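Local coordinates for lipolytic enzyme (Clostridium thermocellum, PDB 2VPT), which probably removes acetyl groups from acetylated xylan, serving as the catalytic domain of a cellulosomal family 3 carbohydrate esterase, at residues Asn77-His82 and Asp112-Val117; Thr105-Leu110 and Pro143-Gln148. One frame throughout, in Å; residues are numbered along the deposited sequence.

Interaction 1. Residues Asn77-His82 and Asp112-Val117; sequences NWLNTH and DQIFTV
Leu79 and Val117 meet where two helices of the SGNH-hydrolase α/β/α fold, 68-82 and 104-117, lie side by side on one face of the central sheet. The short segments run in broadly the same direction, at 36°, with their axes 10.4 Å apart, so the side chains have to bridge the gap. Leu79 is met at two levels: its CB lies 4.1 Å from Val117 CG1, and its tip atom CD1 comes equally near Val117 CB. The same CD1 reaches beyond the valine to the previous turn, 4.2 Å from Ile114 CA, with Ile114 CG2 close by. A chi1 of -71°, which places CG beside the backbone N, swings the leucine branch across the gap and lets CD1 serve both turns. Val117 CG1, anti to its backbone N (chi1 176°), extends toward helix 68-82 and also meets the amide of Asn80, with ND2 3.8 Å away. That nitrogen has a polar task as well. Asn80 ND2 donates to a water 2.8 Å away, which in turn donates to Val117 O at the same distance, so a single water links an exposed asparagine side chain to a carbonyl at the C-terminal end of helix 104-117. Further out, Pro84 packs on Leu79, and Ile75, one turn before Leu79, extends the apolar seam to Ile114 and also touches the Gln113 side chain. A direct polar tie between the helices lies beyond this seam: the amide NE2 of Gln113 hydrogen-bonds to Ala72 O and to Asn76 OD1.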
loop_
_atom_site.group_PDB
_atom_site.type_symbol
_atom_site.label_atom_id
_atom_site.label_comp_id
_atom_site.label_asym_id
_atom_site.label_seq_id
_atom_site.Cartn_x
_atom_site.Cartn_y
_atom_site.Cartn_z
ATOM N N ASN A 77 11.804 -17.024 1.425
ATOM C CA ASN A 77 12.695 -15.882 1.611
ATOM C C ASN A 77 12.209 -14.928 2.696
ATOM O O ASN A 77 12.999 -14.443 3.517
ATOM C CB ASN A 77 12.895 -15.132 0.297
ATOM C CG ASN A 77 13.529 -15.999 -0.775
ATOM O OD1 ASN A 77 14.383 -16.834 -0.492
ATOM N ND2 ASN A 77 13.121 -15.789 -2.014
ATOM N N TRP A 78 10.906 -14.659 2.703
ATOM C CA TRP A 78 10.332 -13.773 3.710
ATOM C C TRP A 78 10.523 -14.356 5.110
ATOM O O TRP A 78 10.887 -13.650 6.045
ATOM C CB TRP A 78 8.843 -13.564 3.444
ATOM C CG TRP A 78 8.521 -12.985 2.106
ATOM C CD1 TRP A 78 9.360 -12.315 1.262
ATOM C CD2 TRP A 78 7.250 -12.993 1.475
ATOM N NE1 TRP A 78 8.692 -11.942 0.133
ATOM C CE2 TRP A 78 7.384 -12.320 0.248
ATOM C CE3 TRP A 78 6.001 -13.485 1.841
ATOM C CZ2 TRP A 78 6.319 -12.153 -0.631
ATOM C CZ3 TRP A 78 4.945 -13.317 0.960
ATOM C CH2 TRP A 78 5.114 -12.660 -0.252
ATOM N N LEU A 79 10.254 -15.647 5.262
ATOM C CA LEU A 79 10.442 -16.319 6.542
ATOM C C LEU A 79 11.888 -16.265 7.009
ATOM O O LEU A 79 12.152 -16.036 8.184
ATOM C CB LEU A 79 9.986 -17.777 6.431
ATOM C CG LEU A 79 8.468 -17.968 6.315
ATOM C CD1 LEU A 79 8.118 -19.398 5.882
ATOM C CD2 LEU A 79 7.799 -17.647 7.630
ATOM N N ASN A 80 12.820 -16.513 6.098
ATOM C CA ASN A 80 14.233 -16.493 6.475
ATOM C C ASN A 80 14.706 -15.079 6.804
ATOM O O ASN A 80 15.502 -14.884 7.721
ATOM C CB ASN A 80 15.093 -17.132 5.382
ATOM C CG ASN A 80 14.974 -18.657 5.359
ATOM O OD1 ASN A 80 15.039 -19.281 4.292
ATOM N ND2 ASN A 80 14.796 -19.259 6.532
ATOM N N THR A 81 14.200 -14.083 6.078
ATOM C CA THR A 81 14.582 -12.698 6.305
ATOM C C THR A 81 14.054 -12.167 7.633
ATOM O O THR A 81 14.782 -11.524 8.389
ATOM C CB THR A 81 14.080 -11.803 5.163
ATOM O OG1 THR A 81 14.740 -12.172 3.944
ATOM C CG2 THR A 81 14.347 -10.329 5.449
ATOM N N HIS A 82 12.794 -12.463 7.939
ATOM C CA HIS A 82 12.123 -11.828 9.082
ATOM C C HIS A 82 12.000 -12.711 10.315
ATOM O O HIS A 82 11.745 -12.204 11.405
ATOM C CB HIS A 82 10.755 -11.303 8.649
ATOM C CG HIS A 82 10.845 -10.271 7.575
ATOM N ND1 HIS A 82 11.360 -9.013 7.801
ATOM C CD2 HIS A 82 10.538 -10.327 6.258
ATOM C CE1 HIS A 82 11.343 -8.330 6.670
ATOM N NE2 HIS A 82 10.857 -9.106 5.717
ATOM N N ASP A 112 2.088 -26.656 4.653
ATOM C CA ASP A 112 3.191 -27.605 4.823
ATOM C C ASP A 112 4.536 -26.944 4.562
ATOM O O ASP A 112 5.497 -27.157 5.293
ATOM C CB ASP A 112 3.052 -28.801 3.874
ATOM C CG ASP A 112 1.875 -29.711 4.217
ATOM O OD1 ASP A 112 1.246 -29.534 5.278
ATOM O OD2 ASP A 112 1.586 -30.614 3.396
ATOM N N GLN A 113 4.589 -26.128 3.515
ATOM C CA GLN A 113 5.812 -25.429 3.143
ATOM C C GLN A 113 6.316 -24.499 4.242
ATOM O O GLN A 113 7.500 -24.451 4.540
ATOM C CB GLN A 113 5.574 -24.629 1.863
ATOM C CG GLN A 113 6.792 -23.866 1.371
ATOM C CD GLN A 113 6.481 -23.020 0.138
ATOM O OE1 GLN A 113 5.481 -23.230 -0.528
ATOM N NE2 GLN A 113 7.340 -22.063 -0.158
ATOM N N ILE A 114 5.400 -23.752 4.846
ATOM C CA ILE A 114 5.752 -22.856 5.942
ATOM C C ILE A 114 6.436 -23.613 7.086
ATOM O O ILE A 114 7.472 -23.184 7.574
ATOM C CB ILE A 114 4.506 -22.067 6.435
ATOM C CG1 ILE A 114 4.079 -21.049 5.365
ATOM C CG2 ILE A 114 4.778 -21.385 7.790
ATOM C CD1 ILE A 114 2.686 -20.501 5.514
ATOM N N PHE A 115 5.858 -24.731 7.510
ATOM C CA PHE A 115 6.463 -25.522 8.597
ATOM C C PHE A 115 7.768 -26.209 8.195
ATOM O O PHE A 115 8.622 -26.463 9.043
ATOM C CB PHE A 115 5.472 -26.559 9.116
ATOM C CG PHE A 115 4.340 -25.982 9.924
ATOM C CD1 PHE A 115 4.579 -25.370 11.148
ATOM C CD2 PHE A 115 3.035 -26.076 9.483
ATOM C CE1 PHE A 115 3.539 -24.857 11.888
ATOM C CE2 PHE A 115 1.997 -25.569 10.224
ATOM C CZ PHE A 115 2.253 -24.957 11.432
ATOM N N THR A 116 7.927 -26.510 6.913
ATOM C CA THR A 116 9.180 -27.087 6.415
ATOM C C THR A 116 10.325 -26.094 6.608
ATOM O O THR A 116 11.397 -26.457 7.078
ATOM C CB THR A 116 9.055 -27.526 4.938
ATOM O OG1 THR A 116 8.028 -28.518 4.819
ATOM C CG2 THR A 116 10.372 -28.092 4.415
ATOM N N VAL A 117 10.081 -24.821 6.287
ATOM C CA VAL A 117 11.088 -23.781 6.416
ATOM C C VAL A 117 11.281 -23.318 7.859
ATOM O O VAL A 117 12.409 -23.063 8.282
ATOM C CB VAL A 117 10.722 -22.556 5.544
ATOM C CG1 VAL A 117 11.728 -21.422 5.759
ATOM C CG2 VAL A 117 10.637 -22.954 4.072
HETATM O O HOH W 1 14.812 -21.841 7.551
#

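Interaction 2. Residues Thr105-Leu110 and Pro143-Gln148; sequences TGLSNL and PGIVQQ
Ser108, whose carbon atoms bear on Ile145, sends its OG to Lys149 NZ, an ammonium group that also forms a salt bridge with Asp112 OD1. The lysine, from helix 142-151, is thus held by two residues one turn apart on helix 104-117, and the carboxylate probably favours its charged form. Beneath this polar tie the contact is apolar and turns on Ile145, which enters helix 104-117 as a knob into a hole. Its two branches divide the work. CG2 settles against the serine, 4.0 Å from Ser108 CA and 4.1 Å from Ser108 CB, so it touches backbone as much as side chain. CD1, at the end of the longer branch, turns to Leu107 and lies 4.2 Å from Leu107 CD2, the two side chains meeting at a slant. The fork follows from a chi1 of -69°, which sets CG1 beside the backbone N while CG2 stays anti to it. Ala104 and Ile111, a turn to either side, complete the four-residue hole around the isoleucine. The backbones come close at this point, with Ser108 CA and Ile145 CA 6.3 Å apart, and the small serine side chain is consistent with that approach. Both helices are also seated against other parts of the α/β/α sandwich. Leu107 rests on Ile91 and Ile68, and Leu110 packs on Ile71, Ala72 and Ile75 of helix 68-82, while Val146 lies on Val156 and Phe158 of strand 156-159. In chain order the two helices lie in successive β-α-β crossovers, between the parallel strands 86-90 and 122-126 and between 122-126 and 156-159.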
loop_
_atom_site.group_PDB
_atom_site.type_symbol
_atom_site.label_atom_id
_atom_site.label_comp_id
_atom_site.label_asym_id
_atom_site.label_seq_id
_atom_site.Cartn_x
_atom_site.Cartn_y
_atom_site.Cartn_z
ATOM N N THR A 105 -5.811 -27.538 -2.539
ATOM C CA THR A 105 -4.520 -28.200 -2.539
ATOM C C THR A 105 -3.354 -27.217 -2.368
ATOM O O THR A 105 -2.387 -27.495 -1.646
ATOM C CB THR A 105 -4.314 -29.051 -3.826
ATOM O OG1 THR A 105 -5.278 -30.109 -3.846
ATOM C CG2 THR A 105 -2.932 -29.637 -3.851
ATOM N N GLY A 106 -3.454 -26.064 -3.019
ATOM C CA GLY A 106 -2.437 -25.033 -2.888
ATOM C C GLY A 106 -2.307 -24.529 -1.457
ATOM O O GLY A 106 -1.194 -24.372 -0.964
ATOM N N LEU A 107 -3.439 -24.316 -0.794
ATOM C CA LEU A 107 -3.419 -23.861 0.607
ATOM C C LEU A 107 -2.770 -24.916 1.508
ATOM O O LEU A 107 -1.920 -24.606 2.335
ATOM C CB LEU A 107 -4.823 -23.517 1.084
ATOM C CG LEU A 107 -4.896 -22.993 2.522
ATOM C CD1 LEU A 107 -4.122 -21.665 2.656
ATOM C CD2 LEU A 107 -6.353 -22.857 2.947
ATOM N N SER A 108 -3.175 -26.174 1.328
ATOM C CA SER A 108 -2.636 -27.272 2.116
ATOM C C SER A 108 -1.131 -27.352 1.947
ATOM O O SER A 108 -0.387 -27.487 2.913
ATOM C CB SER A 108 -3.278 -28.595 1.667
ATOM O OG SER A 108 -2.826 -29.677 2.476
ATOM N N ASN A 109 -0.677 -27.270 0.698
ATOM C CA ASN A 109 0.746 -27.335 0.407
ATOM C C ASN A 109 1.520 -26.136 0.957
ATOM O O ASN A 109 2.654 -26.276 1.394
ATOM C CB ASN A 109 0.996 -27.475 -1.106
ATOM C CG ASN A 109 0.541 -28.804 -1.650
ATOM O OD1 ASN A 109 0.320 -29.761 -0.895
ATOM N ND2 ASN A 109 0.371 -28.867 -2.962
ATOM N N LEU A 110 0.907 -24.953 0.899
ATOM C CA LEU A 110 1.537 -23.758 1.451
ATOM C C LEU A 110 1.718 -23.857 2.967
ATOM O O LEU A 110 2.756 -23.474 3.477
ATOM C CB LEU A 110 0.725 -22.518 1.060
ATOM C CG LEU A 110 1.196 -21.187 1.668
ATOM C CD1 LEU A 110 2.656 -20.907 1.322
ATOM C CD2 LEU A 110 0.308 -20.071 1.151
ATOM N N PRO A 143 -11.628 -24.833 7.011
ATOM C CA PRO A 143 -11.556 -25.473 8.338
ATOM C C PRO A 143 -11.072 -26.926 8.333
ATOM O O PRO A 143 -10.334 -27.344 9.220
ATOM C CB PRO A 143 -12.989 -25.391 8.859
ATOM C CG PRO A 143 -13.703 -24.463 8.004
ATOM C CD PRO A 143 -12.948 -24.247 6.748
ATOM N N GLY A 144 -11.495 -27.704 7.333
ATOM C CA GLY A 144 -11.081 -29.097 7.251
ATOM C C GLY A 144 -9.608 -29.274 6.954
ATOM O O GLY A 144 -8.956 -30.168 7.486
ATOM N N ILE A 145 -9.061 -28.387 6.118
ATOM C CA ILE A 145 -7.646 -28.428 5.806
ATOM C C ILE A 145 -6.840 -28.138 7.075
ATOM O O ILE A 145 -5.875 -28.829 7.395
ATOM C CB ILE A 145 -7.270 -27.398 4.709
ATOM C CG1 ILE A 145 -7.857 -27.823 3.355
ATOM C CG2 ILE A 145 -5.776 -27.244 4.601
ATOM C CD1 ILE A 145 -8.023 -26.664 2.396
ATOM N N VAL A 146 -7.240 -27.098 7.804
ATOM C CA VAL A 146 -6.515 -26.744 9.018
ATOM C C VAL A 146 -6.617 -27.862 10.056
ATOM O O VAL A 146 -5.624 -28.230 10.660
ATOM C CB VAL A 146 -7.004 -25.409 9.594
ATOM C CG1 VAL A 146 -6.388 -25.172 10.969
ATOM C CG2 VAL A 146 -6.658 -24.254 8.631
ATOM N N GLN A 147 -7.817 -28.419 10.218
ATOM C CA GLN A 147 -8.032 -29.449 11.242
ATOM C C GLN A 147 -7.203 -30.715 11.005
ATOM O O GLN A 147 -6.682 -31.294 11.952
ATOM C CB GLN A 147 -9.508 -29.785 11.366
ATOM C CG GLN A 147 -9.851 -30.615 12.611
ATOM C CD GLN A 147 -9.555 -29.878 13.906
ATOM O OE1 GLN A 147 -10.072 -28.781 14.149
ATOM N NE2 GLN A 147 -8.712 -30.470 14.737
ATOM N N GLN A 148 -7.077 -31.114 9.740
ATOM C CA GLN A 148 -6.230 -32.248 9.318
ATOM C C GLN A 148 -4.776 -32.078 9.790
ATOM O O GLN A 148 -4.166 -33.001 10.317
ATOM C CB GLN A 148 -6.313 -32.362 7.782
ATOM C CG GLN A 148 -5.782 -33.617 7.080
ATOM C CD GLN A 148 -6.314 -33.728 5.637
ATOM O OE1 GLN A 148 -7.306 -33.081 5.274
ATOM N NE2 GLN A 148 -5.668 -34.554 4.820
#

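How the interactions relate
Helix 104-117 is shared: its last turns meet helix 68-82 in interaction 1, and its earlier turns meet helix 142-151 in interaction 2, the centres about 17 Å apart. The middle helix thus joins the other two into one layer beside the sheet. Both contacts are partly buried: Leu79, Ile114 and Leu107 are buried, whereas Val117, Ser108 and Ile145 are partly exposed and Asn80 lies at the surface. They close differently. In interaction 1 the wider gap is bridged by Leu79, with Val117 and Ile114 on the other side, and a water completes its exposed edge; in interaction 2 one isoleucine fits between small and apolar neighbours, and the polar tie is a direct bond from Ser108 to a lysine of the partner helix.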